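Local coordinates for putative carbohydrate binding protein (Pseudomonas aeruginosa, PDB 3QEC), which is of uncertain function but probably binds carbohydrates, with heparin and suramin binding associated with it and a possible part in sugar transport and biofilm formation, at residues L66-A69 against K70-P73. Numbering follows the deposited sequence.
Sequences LDAA and KRDP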
ATOM      1  N   LEU A  66       9.495  -0.259  -3.161  1.00 60.78           N
ATOM      2  CA  LEU A  66      10.466  -0.018  -4.210  1.00 60.63           C
ATOM      3  C   LEU A  66      10.467   1.429  -4.669  1.00 67.35           C
ATOM      4  O   LEU A  66       9.432   1.954  -5.101  1.00 66.88           O
ATOM      5  CB  LEU A  66      10.128  -0.975  -5.391  1.00 60.00           C
ATOM      6  CG  LEU A  66      10.972  -0.925  -6.685  1.00 64.41           C
ATOM      7  CD1 LEU A  66      12.456  -1.168  -6.418  1.00 62.77           C
ATOM      8  CD2 LEU A  66      10.428  -1.902  -7.721  1.00 65.08           C
ATOM      9  N   ASP A  67      11.660   2.055  -4.618  1.00 66.74           N
ATOM     10  CA  ASP A  67      11.904   3.420  -5.101  1.00 67.68           C
ATOM     11  C   ASP A  67      11.752   3.439  -6.624  1.00 73.84           C
ATOM     12  O   ASP A  67      12.160   2.479  -7.285  1.00 73.19           O
ATOM     13  CB  ASP A  67      13.307   3.907  -4.678  1.00 69.66           C
ATOM     14  CG  ASP A  67      13.447   4.277  -3.206  1.00 83.42           C
ATOM     15  OD1 ASP A  67      12.412   4.431  -2.526  1.00 84.62           O
ATOM     16  OD2 ASP A  67      14.592   4.404  -2.734  1.00 90.25           O
ATOM     17  N   ALA A  68      11.122   4.498  -7.174  1.00 72.59           N
ATOM     18  CA  ALA A  68      10.917   4.666  -8.616  1.00 74.22           C
ATOM     19  C   ALA A  68      12.261   4.741  -9.373  1.00 82.11           C
ATOM     20  O   ALA A  68      12.344   4.277 -10.515  1.00 82.94           O
ATOM     21  CB  ALA A  68      10.102   5.917  -8.882  1.00 75.45           C
ATOM     22  N   ALA A  69      13.312   5.297  -8.732  1.00 80.05           N
ATOM     23  CA  ALA A  69      14.646   5.403  -9.346  1.00 82.72           C
ATOM     24  C   ALA A  69      15.334   4.037  -9.465  1.00 88.26           C
ATOM     25  O   ALA A  69      16.136   3.833 -10.381  1.00 89.35           O
ATOM     26  CB  ALA A  69      15.526   6.347  -8.536  1.00 83.85           C
ATOM     27  N   LYS A  70      15.006   3.107  -8.541  1.00 83.66           N
ATOM     28  CA  LYS A  70      15.603   1.774  -8.461  1.00 83.00           C
ATOM     29  C   LYS A  70      14.796   0.709  -9.230  1.00 88.84           C
ATOM     30  O   LYS A  70      15.130  -0.476  -9.152  1.00 88.37           O
ATOM     31  CB  LYS A  70      15.792   1.370  -6.990  1.00 82.56           C
ATOM     32  CG  LYS A  70      16.848   2.218  -6.273  1.00 88.95           C
ATOM     33  CD  LYS A  70      17.123   1.728  -4.864  1.00 96.89           C
ATOM     34  CE  LYS A  70      18.175   2.550  -4.168  1.00109.39           C
ATOM     35  NZ  LYS A  70      18.507   2.003  -2.823  1.00120.35           N
ATOM     36  N   ARG A  71      13.778   1.118 -10.007  1.00 87.66           N
ATOM     37  CA  ARG A  71      12.981   0.170 -10.794  1.00 88.86           C
ATOM     38  C   ARG A  71      13.752  -0.327 -12.014  1.00 99.11           C
ATOM     39  O   ARG A  71      14.390   0.471 -12.713  1.00100.68           O
ATOM     40  CB  ARG A  71      11.661   0.800 -11.280  1.00 87.98           C
ATOM     41  CG  ARG A  71      10.597   1.078 -10.226  1.00 95.87           C
ATOM     42  CD  ARG A  71       9.332   1.680 -10.839  1.00107.98           C
ATOM     43  NE  ARG A  71       9.575   2.996 -11.445  1.00126.76           N
ATOM     44  CZ  ARG A  71       9.542   3.253 -12.753  1.00144.74           C
ATOM     45  NH1 ARG A  71       9.243   2.292 -13.620  1.00136.04           N
ATOM     46  NH2 ARG A  71       9.798   4.476 -13.203  1.00127.68           N
ATOM     47  N   ASP A  72      13.659  -1.636 -12.296  1.00 98.85           N
ATOM     48  CA  ASP A  72      14.256  -2.226 -13.498  1.00101.97           C
ATOM     49  C   ASP A  72      13.351  -1.848 -14.693  1.00110.23           C
ATOM     50  O   ASP A  72      12.146  -2.131 -14.647  1.00108.81           O
ATOM     51  CB  ASP A  72      14.410  -3.755 -13.351  1.00103.53           C
ATOM     52  CG  ASP A  72      15.214  -4.456 -14.439  1.00114.68           C
ATOM     53  OD1 ASP A  72      14.893  -4.268 -15.636  1.00115.16           O
ATOM     54  OD2 ASP A  72      16.103  -5.260 -14.092  1.00122.22           O
ATOM     55  N   PRO A  73      13.882  -1.175 -15.748  1.00111.06           N
ATOM     56  CA  PRO A  73      13.010  -0.775 -16.873  1.00112.45           C
ATOM     57  C   PRO A  73      12.485  -1.961 -17.692  1.00118.28           C
ATOM     58  O   PRO A  73      11.421  -1.844 -18.311  1.00118.33           O
ATOM     59  CB  PRO A  73      13.906   0.134 -17.715  1.00116.36           C
ATOM     60  CG  PRO A  73      15.293  -0.271 -17.376  1.00121.14           C
ATOM     61  CD  PRO A  73      15.279  -0.733 -15.956  1.00114.26           C
TER
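The guanidinium of Arg71 meets Ala68 in two ways: the methyl CB lies at its edge, in the plane of the group, and is 3.9 Å from NE, while the carbonyl O of Ala68 approaches obliquely, 3.2 Å from the same NE. A bend in the arginine chain at CG-CD (chi3 -64°) brings the head back beside Ala68. The arginine's CB and CG run along the carbonyl oxygen of Ala68, and CG also meets Asp67 O and Leu66. Leu66 CD2 rests 3.9 Å from Arg71 CG, the two side chains crossing at about a right angle. A leucine chi1 of 178° lays CG beside its own carbonyl carbon, and CD1 then meets the backbone carbonyl of Lys70. Lys70 runs extended beside Asp67; NZ ends 4.6 Å from Asp67 OD2, too far for a salt bridge, though some electrostatic attraction is likely. The carboxylate has a firmer partner in Arg150, which forms a salt bridge with OD1; that oxygen also hydrogen-bonds to a bound glycerol, probably from the crystallisation liquor. Within the backbone, Lys70 N makes a weak hydrogen bond to Asp67 O at 3.2 Å. Backbone hydrogen bonds join Leu66 to Thr131 and Ala68 to Gly129, setting this surface loop against strand 125-138. It is a worked example of how a type I beta turn, here Ala68 to Arg71, brings together side chains from before and after the bend.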